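Local coordinates for protein type I site-specific restriction-modification system, R (Restriction) subunit (Vibrio vulnificus, PDB 3H1T) that probably acts as the ATP-dependent DNA translocation and cleavage subunit of a type I restriction enzyme, this fragment holding the nuclease-like and motor-like domains, at residues Thr55-Arg60 against Gly71-Ala76; Arg180-Ile185 against Asp368-Pro373; Leu202-Thr207 against Ile357-Leu362. All blocks are in the same frame, centred on the assembly; numbering follows the deposited sequence.

Contacts 2 and 3 are both buried, near the centre of the chain. Contact 3 pairs two parallel strands of the first motor-like domain through regular backbone bonds. Contact 2 has no direct backbone bond between its segments. There the start of helix 181-195 meets the loop that leads into the second motor-like domain, through rings, an arginine and a carboxylate. Contact 1 lies farther out, is only partly buried, and belongs to the N-terminal domain. It mixes backbone bonds with charged groups. D368 joins all three: K74 of contact 1 reaches its OD1, Y360 of contact 3 its OD2.

Contact 1: Thr55-Arg60 against Gly71-Ala76; sequences TFTDGR and GEQKRA
F56 and K74 meet twice, once by backbone and once by side chain. F56 N donates to K74 O at 3.1 Å. The same carbonyl is touched by T55 CA, which is 3.4 Å from K74 O in a CA-H...O contact. K74 CB sits over one face of the F56 ring, 4.0 Å from its centroid. The ring is set there by chi1 of 57°, which places CG between the backbone N and the carbonyl carbon. Farther along the chain, K74 CD lies 3.6 Å from T57 OG1.

The lysine tip leaves F56 behind. K74 NZ forms a salt bridge with E72 OE2 of its own segment at 2.8 Å, meeting it from above the carboxylate plane. NZ also pairs with D367 and D368, so a single ammonium serves three acids.

The two segments flank a hairpin made of strands 61-64 and 67-70. They connect it to a mixed sheet in the N-terminal domain, which in HsdR subunits is probably the nuclease part. T55 and R75 form an antiparallel, non-hydrogen-bonded pair where edge strand 49-55 ends and strand 75-81 begins. Their side chains run alongside each other on one face. R75 NH1 reaches T55 OG1 at 2.8 Å, but the bond is weak because its angle is only 119°.

At the hairpin end G71 N donates to R60 O at 3.0 Å. E72 CB packs against G59 CA at 3.3 Å, while the R60 guanidinium turns away to a salt bridge with E575.

Contact 2: Arg180-Ile185 against Asp368-Pro373; sequences RYYQQI and DGFLAP
The F370 ring lies flat against the guanidinium of R180, and every atom of its side chain has a neighbour among R180 and Y182. CB is 3.7 Å from R180 NH1. CG is next to the same nitrogen. CD1 comes closest, 3.3 Å from R180 CZ and over the centre of the guanidinium. CE1 meets R180 NE at 3.4 Å. At the tip, CZ reaches R180 CD at 3.8 Å. The other rim belongs to Y182: F370 CD2 and CE2 approach the edge of its ring at CE1, with the two planes oblique at 56°.

The guanidinium and phenyl planes are 15° apart. R180 is extended from CG to NE, which carries the charge along the ring face. The flat group is also held at its edge: NH1 donates to Y182 OH at 2.9 Å in the guanidinium plane, and to a water that in turn donates to F370 O. Y182 OH has a further bond to T209 O. D368 O faces the opposite side of the phenyl ring.

R180 is the N-cap residue of helix 181-195 in the first motor-like domain. G369 ends helix 362-368 with a Schellman motif, ahead of strand 374-381 in the second.

Beside this stack Y181 OH donates to D368 OD2 at 2.4 Å, so short that the value is doubtful. Y181 OH is also bonded to Q364 NE2. The nearby K74 would probably keep D368 ionised.

Contact 3: Leu202-Thr207 against Ile357-Leu362; sequences LITMAT and IYTYSL
I203 and I357 touch beside a parallel strand pair in the RecA-like sheet of the first motor-like domain. Strand 200-205 leads into the P-loop (Walker A) that begins near A206, and strand 358-360 lies outermost beside it. The two run 11° from parallel, with T204 in register with T359 and M205 with Y360.

The isoleucines cross obliquely, with I203 CG1 3.8 Å from I357 CD1. At chi1 54°, I357 CG1 is swung back over its own main chain, within 3.2 Å of L202 O. That oxygen also takes the bond from I357 N.

I203, M205 (selenomethionine), Y358 and Y360 share one face of the sheet, and helix 181-195 packs there. M205 CG meets Y360 only near its root, at CB, 4.3 Å away. The Y360 ring then leads off to stack on Y182, and its OH ends at D368.

The backbone bonds follow the parallel pattern. T204 N donates to Y358 O and T204 O accepts from Y360 N. A206 N donates to Y360 O at 2.9 Å. A206 CB then rests 3.7 Å from L362 N, where helix 362-368 starts. S361 is its N-cap, with OG bonded to Q364 N.

T204 and T359 are paired on the other face. T204 OG1 also bonds Y350 OH. One water bridges the threonines, 2.8 Å from T204 OG1 and 2.9 Å from T359 OG1.

Contact 1: Thr55-Arg60 against Gly71-Ala76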
loop_
_atom_site.group_PDB
_atom_site.type_symbol
_atom_site.label_atom_id
_atom_site.label_comp_id
_atom_site.label_asym_id
_atom_site.label_seq_id
_atom_site.Cartn_x
_atom_site.Cartn_y
_atom_site.Cartn_z
ATOM N N THR A 55 -11.778 -16.123 -1.828
ATOM C CA THR A 55 -10.617 -15.756 -2.624
ATOM C C THR A 55 -10.382 -14.296 -2.289
ATOM O O THR A 55 -11.279 -13.468 -2.444
ATOM C CB THR A 55 -10.898 -15.926 -4.126
ATOM O OG1 THR A 55 -11.345 -17.262 -4.375
ATOM C CG2 THR A 55 -9.637 -15.692 -4.935
ATOM N N PHE A 56 -9.186 -13.974 -1.818
ATOM C CA PHE A 56 -8.907 -12.606 -1.416
ATOM C C PHE A 56 -7.633 -12.024 -2.005
ATOM O O PHE A 56 -7.205 -10.944 -1.603
ATOM C CB PHE A 56 -8.840 -12.535 0.110
ATOM C CG PHE A 56 -7.821 -13.472 0.714
ATOM C CD1 PHE A 56 -8.133 -14.809 0.935
ATOM C CD2 PHE A 56 -6.545 -13.018 1.040
ATOM C CE1 PHE A 56 -7.191 -15.678 1.469
ATOM C CE2 PHE A 56 -5.597 -13.875 1.577
ATOM C CZ PHE A 56 -5.916 -15.210 1.793
ATOM N N THR A 57 -7.020 -12.742 -2.939
ATOM C CA THR A 57 -5.791 -12.288 -3.588
ATOM C C THR A 57 -5.999 -12.323 -5.106
ATOM O O THR A 57 -6.958 -12.929 -5.581
ATOM C CB THR A 57 -4.617 -13.183 -3.156
ATOM O OG1 THR A 57 -3.944 -12.567 -2.053
ATOM C CG2 THR A 57 -3.651 -13.426 -4.291
ATOM N N ASP A 58 -5.140 -11.644 -5.864
ATOM C CA ASP A 58 -5.282 -11.615 -7.317
ATOM C C ASP A 58 -4.277 -12.465 -8.067
ATOM O O ASP A 58 -4.381 -12.596 -9.282
ATOM C CB ASP A 58 -5.199 -10.186 -7.855
ATOM C CG ASP A 58 -6.495 -9.444 -7.716
ATOM O OD1 ASP A 58 -7.502 -10.077 -7.310
ATOM O OD2 ASP A 58 -6.520 -8.235 -8.013
ATOM N N GLY A 59 -3.316 -13.047 -7.359
ATOM C CA GLY A 59 -2.337 -13.886 -8.028
ATOM C C GLY A 59 -1.043 -13.157 -8.340
ATOM O O GLY A 59 -1.021 -12.165 -9.070
ATOM N N ARG A 60 0.054 -13.653 -7.795
ATOM C CA ARG A 60 1.333 -13.013 -8.041
ATOM C C ARG A 60 1.666 -13.018 -9.524
ATOM O O ARG A 60 1.532 -14.040 -10.196
ATOM C CB ARG A 60 2.463 -13.709 -7.269
ATOM C CG ARG A 60 3.763 -12.935 -7.315
ATOM C CD ARG A 60 4.954 -13.854 -7.167
ATOM N NE ARG A 60 5.747 -13.574 -5.976
ATOM C CZ ARG A 60 6.708 -12.663 -5.906
ATOM N NH1 ARG A 60 7.013 -11.932 -6.965
ATOM N NH2 ARG A 60 7.377 -12.490 -4.776
ATOM N N GLY A 71 0.065 -16.525 -11.024
ATOM C CA GLY A 71 -0.086 -17.892 -10.564
ATOM C C GLY A 71 -0.921 -17.601 -9.348
ATOM O O GLY A 71 -1.988 -17.016 -9.482
ATOM N N GLU A 72 -0.515 -18.125 -8.203
ATOM C CA GLU A 72 -1.138 -17.793 -6.926
ATOM C C GLU A 72 -2.682 -17.848 -6.821
ATOM O O GLU A 72 -3.276 -18.839 -7.197
ATOM C CB GLU A 72 -0.651 -16.369 -6.594
ATOM C CG GLU A 72 -0.639 -15.966 -5.106
ATOM C CD GLU A 72 0.539 -16.519 -4.316
ATOM O OE1 GLU A 72 1.589 -16.850 -4.913
ATOM O OE2 GLU A 72 0.392 -16.602 -3.076
ATOM N N GLN A 73 -3.267 -16.775 -6.259
ATOM C CA GLN A 73 -4.717 -16.626 -6.004
ATOM C C GLN A 73 -5.050 -17.293 -4.671
ATOM O O GLN A 73 -5.498 -18.421 -4.644
ATOM C CB GLN A 73 -5.546 -17.232 -7.132
ATOM C CG GLN A 73 -6.002 -16.260 -8.208
ATOM C CD GLN A 73 -7.222 -15.486 -7.777
ATOM O OE1 GLN A 73 -8.241 -15.443 -8.477
ATOM N NE2 GLN A 73 -7.131 -14.875 -6.614
ATOM N N LYS A 74 -4.808 -16.590 -3.562
ATOM C CA LYS A 74 -5.041 -17.149 -2.228
ATOM C C LYS A 74 -6.516 -17.335 -1.897
ATOM O O LYS A 74 -7.338 -16.447 -2.149
ATOM C CB LYS A 74 -4.351 -16.272 -1.186
ATOM C CG LYS A 74 -2.834 -16.253 -1.328
ATOM C CD LYS A 74 -2.202 -15.273 -0.359
ATOM C CE LYS A 74 -0.687 -15.448 -0.274
ATOM N NZ LYS A 74 0.080 -14.527 -1.169
ATOM N N ARG A 75 -6.836 -18.473 -1.284
ATOM C CA ARG A 75 -8.217 -18.835 -0.987
ATOM C C ARG A 75 -8.302 -19.647 0.309
ATOM O O ARG A 75 -7.466 -20.517 0.567
ATOM C CB ARG A 75 -8.698 -19.660 -2.183
ATOM C CG ARG A 75 -10.166 -19.920 -2.390
ATOM C CD ARG A 75 -10.271 -20.867 -3.578
ATOM N NE ARG A 75 -9.080 -20.801 -4.440
ATOM C CZ ARG A 75 -8.923 -19.972 -5.478
ATOM N NH1 ARG A 75 -9.887 -19.120 -5.812
ATOM N NH2 ARG A 75 -7.801 -20.000 -6.193
ATOM N N ALA A 76 -9.299 -19.342 1.126
ATOM C CA ALA A 76 -9.508 -20.070 2.367
ATOM C C ALA A 76 -10.788 -20.898 2.207
ATOM O O ALA A 76 -11.759 -20.417 1.628
ATOM C CB ALA A 76 -9.649 -19.095 3.539
#

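Contact 2: Arg180-Ile185 against Asp368-Pro373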
loop_
_atom_site.group_PDB
_atom_site.type_symbol
_atom_site.label_atom_id
_atom_site.label_comp_id
_atom_site.label_asym_id
_atom_site.label_seq_id
_atom_site.Cartn_x
_atom_site.Cartn_y
_atom_site.Cartn_z
ATOM N N ARG A 180 -10.271 -4.360 0.044
ATOM C CA ARG A 180 -9.488 -5.589 0.087
ATOM C C ARG A 180 -9.250 -6.067 1.520
ATOM O O ARG A 180 -9.441 -5.316 2.476
ATOM C CB ARG A 180 -8.159 -5.359 -0.630
ATOM C CG ARG A 180 -8.344 -5.014 -2.090
ATOM C CD ARG A 180 -7.083 -4.438 -2.671
ATOM N NE ARG A 180 -7.221 -4.156 -4.094
ATOM C CZ ARG A 180 -6.258 -3.625 -4.842
ATOM N NH1 ARG A 180 -5.090 -3.319 -4.293
ATOM N NH2 ARG A 180 -6.465 -3.399 -6.135
ATOM N N TYR A 181 -8.829 -7.320 1.653
ATOM C CA TYR A 181 -8.577 -7.924 2.954
ATOM C C TYR A 181 -7.619 -7.134 3.844
ATOM O O TYR A 181 -7.889 -6.974 5.033
ATOM C CB TYR A 181 -8.078 -9.384 2.800
ATOM C CG TYR A 181 -6.584 -9.560 2.587
ATOM C CD1 TYR A 181 -6.025 -9.555 1.306
ATOM C CD2 TYR A 181 -5.726 -9.727 3.678
ATOM C CE1 TYR A 181 -4.645 -9.710 1.124
ATOM C CE2 TYR A 181 -4.355 -9.890 3.505
ATOM C CZ TYR A 181 -3.817 -9.880 2.232
ATOM O OH TYR A 181 -2.462 -10.052 2.079
ATOM N N TYR A 182 -6.522 -6.622 3.290
ATOM C CA TYR A 182 -5.576 -5.876 4.113
ATOM C C TYR A 182 -6.072 -4.490 4.514
ATOM O O TYR A 182 -5.720 -3.993 5.579
ATOM C CB TYR A 182 -4.210 -5.766 3.437
ATOM C CG TYR A 182 -4.202 -5.053 2.125
ATOM C CD1 TYR A 182 -4.467 -5.736 0.943
ATOM C CD2 TYR A 182 -3.945 -3.682 2.054
ATOM C CE1 TYR A 182 -4.475 -5.073 -0.283
ATOM C CE2 TYR A 182 -3.956 -3.011 0.837
ATOM C CZ TYR A 182 -4.221 -3.709 -0.329
ATOM O OH TYR A 182 -4.252 -3.034 -1.531
ATOM N N GLN A 183 -6.897 -3.873 3.673
ATOM C CA GLN A 183 -7.441 -2.553 4.004
ATOM C C GLN A 183 -8.389 -2.700 5.181
ATOM O O GLN A 183 -8.493 -1.819 6.040
ATOM C CB GLN A 183 -8.181 -1.969 2.805
ATOM C CG GLN A 183 -7.243 -1.668 1.661
ATOM C CD GLN A 183 -7.933 -1.267 0.372
ATOM O OE1 GLN A 183 -7.316 -0.652 -0.496
ATOM N NE2 GLN A 183 -9.205 -1.622 0.233
ATOM N N GLN A 184 -9.089 -3.828 5.210
ATOM C CA GLN A 184 -10.009 -4.116 6.284
ATOM C C GLN A 184 -9.248 -4.322 7.597
ATOM O O GLN A 184 -9.719 -3.894 8.649
ATOM C CB GLN A 184 -10.834 -5.352 5.939
ATOM C CG GLN A 184 -11.898 -5.110 4.885
ATOM C CD GLN A 184 -12.721 -6.344 4.605
ATOM O OE1 GLN A 184 -13.245 -6.954 5.528
ATOM N NE2 GLN A 184 -12.846 -6.715 3.331
ATOM N N ILE A 185 -8.092 -4.990 7.543
ATOM C CA ILE A 185 -7.282 -5.214 8.735
ATOM C C ILE A 185 -6.915 -3.847 9.277
ATOM O O ILE A 185 -7.124 -3.543 10.445
ATOM C CB ILE A 185 -5.940 -5.941 8.417
ATOM C CG1 ILE A 185 -6.205 -7.243 7.661
ATOM C CG2 ILE A 185 -5.173 -6.218 9.693
ATOM C CD1 ILE A 185 -7.222 -8.101 8.313
ATOM N N ASP A 368 0.531 -10.683 -3.491
ATOM C CA ASP A 368 -0.916 -10.797 -3.583
ATOM C C ASP A 368 -1.437 -10.418 -4.965
ATOM O O ASP A 368 -2.632 -10.535 -5.235
ATOM C CB ASP A 368 -1.587 -9.909 -2.530
ATOM C CG ASP A 368 -1.367 -10.402 -1.105
ATOM O OD1 ASP A 368 -0.878 -11.530 -0.907
ATOM O OD2 ASP A 368 -1.712 -9.649 -0.178
ATOM N N GLY A 369 -0.537 -9.954 -5.826
ATOM C CA GLY A 369 -0.936 -9.553 -7.159
ATOM C C GLY A 369 -1.557 -8.165 -7.192
ATOM O O GLY A 369 -2.265 -7.814 -8.129
ATOM N N PHE A 370 -1.285 -7.366 -6.164
ATOM C CA PHE A 370 -1.837 -6.020 -6.065
ATOM C C PHE A 370 -0.857 -4.907 -6.390
ATOM O O PHE A 370 -1.254 -3.759 -6.559
ATOM C CB PHE A 370 -2.405 -5.794 -4.664
ATOM C CG PHE A 370 -3.670 -6.552 -4.402
ATOM C CD1 PHE A 370 -4.728 -6.506 -5.314
ATOM C CD2 PHE A 370 -3.826 -7.287 -3.225
ATOM C CE1 PHE A 370 -5.927 -7.184 -5.057
ATOM C CE2 PHE A 370 -5.024 -7.969 -2.955
ATOM C CZ PHE A 370 -6.071 -7.917 -3.872
ATOM N N LEU A 371 0.419 -5.248 -6.449
ATOM C CA LEU A 371 1.461 -4.291 -6.790
ATOM C C LEU A 371 2.321 -5.003 -7.821
ATOM O O LEU A 371 2.333 -6.233 -7.875
ATOM C CB LEU A 371 2.279 -3.901 -5.558
ATOM C CG LEU A 371 1.596 -3.039 -4.496
ATOM C CD1 LEU A 371 2.608 -2.752 -3.397
ATOM C CD2 LEU A 371 1.085 -1.735 -5.103
ATOM N N ALA A 372 3.050 -4.240 -8.629
ATOM C CA ALA A 372 3.852 -4.825 -9.695
ATOM C C ALA A 372 5.280 -5.244 -9.370
ATOM O O ALA A 372 5.987 -4.570 -8.629
ATOM C CB ALA A 372 3.851 -3.884 -10.903
ATOM N N PRO A 373 5.719 -6.387 -9.912
ATOM C CA PRO A 373 7.090 -6.875 -9.683
ATOM C C PRO A 373 8.097 -6.066 -10.532
ATOM O O PRO A 373 7.689 -5.337 -11.434
ATOM C CB PRO A 373 6.990 -8.356 -10.074
ATOM C CG PRO A 373 5.917 -8.346 -11.136
ATOM C CD PRO A 373 4.886 -7.436 -10.532
HETATM O O HOH W 1 -2.818 -1.972 -5.254
#

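Contact 3: Leu202-Thr207 against Ile357-Leu362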
loop_
_atom_site.group_PDB
_atom_site.type_symbol
_atom_site.label_atom_id
_atom_site.label_comp_id
_atom_site.label_asym_id
_atom_site.label_seq_id
_atom_site.Cartn_x
_atom_site.Cartn_y
_atom_site.Cartn_z
ATOM N N LEU A 202 -0.056 4.183 14.432
ATOM C CA LEU A 202 0.614 4.216 13.134
ATOM C C LEU A 202 0.234 3.038 12.218
ATOM O O LEU A 202 0.033 1.906 12.678
ATOM C CB LEU A 202 2.133 4.239 13.332
ATOM C CG LEU A 202 2.973 4.479 12.074
ATOM C CD1 LEU A 202 2.546 5.801 11.413
ATOM C CD2 LEU A 202 4.459 4.509 12.450
ATOM N N ILE A 203 0.127 3.322 10.920
ATOM C CA ILE A 203 -0.195 2.318 9.913
ATOM C C ILE A 203 0.808 2.468 8.781
ATOM O O ILE A 203 0.984 3.561 8.257
ATOM C CB ILE A 203 -1.584 2.537 9.306
ATOM C CG1 ILE A 203 -2.628 2.642 10.411
ATOM C CG2 ILE A 203 -1.913 1.396 8.374
ATOM C CD1 ILE A 203 -3.966 3.142 9.940
ATOM N N THR A 204 1.469 1.380 8.411
ATOM C CA THR A 204 2.430 1.414 7.321
ATOM C C THR A 204 1.874 0.624 6.143
ATOM O O THR A 204 1.550 -0.559 6.261
ATOM C CB THR A 204 3.782 0.802 7.728
ATOM O OG1 THR A 204 4.249 1.433 8.921
ATOM C CG2 THR A 204 4.808 1.005 6.618
HETATM N N MSE A 205 1.750 1.297 5.009
HETATM C CA MSE A 205 1.237 0.670 3.805
HETATM C C MSE A 205 2.074 1.124 2.617
HETATM O O MSE A 205 2.321 2.317 2.448
HETATM C CB MSE A 205 -0.226 1.063 3.576
HETATM C CG MSE A 205 -1.253 0.431 4.523
HETATM SE SE MSE A 205 -3.065 1.089 4.180
HETATM C CE MSE A 205 -3.578 -0.156 2.811
ATOM N N ALA A 206 2.517 0.176 1.802
ATOM C CA ALA A 206 3.309 0.495 0.625
ATOM C C ALA A 206 2.492 1.424 -0.276
ATOM O O ALA A 206 1.269 1.305 -0.373
ATOM C CB ALA A 206 3.670 -0.774 -0.112
ATOM N N THR A 207 3.170 2.365 -0.921
ATOM C CA THR A 207 2.489 3.301 -1.796
ATOM C C THR A 207 1.696 2.591 -2.894
ATOM O O THR A 207 2.177 1.641 -3.518
ATOM C CB THR A 207 3.498 4.288 -2.426
ATOM O OG1 THR A 207 2.875 4.993 -3.504
ATOM C CG2 THR A 207 4.703 3.563 -2.947
ATOM N N ILE A 357 0.250 -0.561 13.899
ATOM C CA ILE A 357 -0.790 -1.511 14.289
ATOM C C ILE A 357 -0.969 -2.541 13.169
ATOM O O ILE A 357 -1.552 -3.606 13.357
ATOM C CB ILE A 357 -2.120 -0.766 14.617
ATOM C CG1 ILE A 357 -2.563 0.133 13.464
ATOM C CG2 ILE A 357 -1.912 0.108 15.839
ATOM C CD1 ILE A 357 -3.288 -0.573 12.372
ATOM N N TYR A 358 -0.427 -2.199 12.003
ATOM C CA TYR A 358 -0.467 -3.051 10.830
ATOM C C TYR A 358 0.526 -2.557 9.779
ATOM O O TYR A 358 0.755 -1.351 9.640
ATOM C CB TYR A 358 -1.879 -3.075 10.233
ATOM C CG TYR A 358 -2.035 -4.033 9.076
ATOM C CD1 TYR A 358 -1.793 -5.395 9.241
ATOM C CD2 TYR A 358 -2.411 -3.583 7.817
ATOM C CE1 TYR A 358 -1.934 -6.288 8.176
ATOM C CE2 TYR A 358 -2.548 -4.464 6.742
ATOM C CZ TYR A 358 -2.312 -5.816 6.930
ATOM O OH TYR A 358 -2.471 -6.692 5.886
ATOM N N THR A 359 1.123 -3.507 9.064
ATOM C CA THR A 359 2.068 -3.210 8.004
ATOM C C THR A 359 1.725 -4.028 6.763
ATOM O O THR A 359 1.620 -5.247 6.831
ATOM C CB THR A 359 3.534 -3.584 8.378
ATOM O OG1 THR A 359 4.003 -2.758 9.448
ATOM C CG2 THR A 359 4.441 -3.392 7.171
ATOM N N TYR A 360 1.527 -3.356 5.632
ATOM C CA TYR A 360 1.269 -4.039 4.368
ATOM C C TYR A 360 2.427 -3.617 3.482
ATOM O O TYR A 360 2.428 -2.509 2.951
ATOM C CB TYR A 360 -0.061 -3.613 3.734
ATOM C CG TYR A 360 -0.446 -4.498 2.562
ATOM C CD1 TYR A 360 -0.770 -5.843 2.754
ATOM C CD2 TYR A 360 -0.417 -4.016 1.253
ATOM C CE1 TYR A 360 -1.058 -6.684 1.666
ATOM C CE2 TYR A 360 -0.700 -4.846 0.167
ATOM C CZ TYR A 360 -1.017 -6.179 0.378
ATOM O OH TYR A 360 -1.271 -7.004 -0.692
ATOM N N SER A 361 3.407 -4.503 3.313
ATOM C CA SER A 361 4.608 -4.214 2.534
ATOM C C SER A 361 4.477 -4.293 1.025
ATOM O O SER A 361 3.434 -4.643 0.489
ATOM C CB SER A 361 5.751 -5.135 2.971
ATOM O OG SER A 361 5.538 -6.472 2.566
ATOM N N LEU A 362 5.571 -3.948 0.355
ATOM C CA LEU A 362 5.642 -4.011 -1.097
ATOM C C LEU A 362 5.710 -5.494 -1.421
ATOM O O LEU A 362 5.139 -5.966 -2.401
ATOM C CB LEU A 362 6.903 -3.292 -1.586
ATOM C CG LEU A 362 7.281 -3.463 -3.060
ATOM C CD1 LEU A 362 6.090 -3.150 -3.933
ATOM C CD2 LEU A 362 8.446 -2.543 -3.403
HETATM O O HOH W 2 6.014 -0.686 9.256
#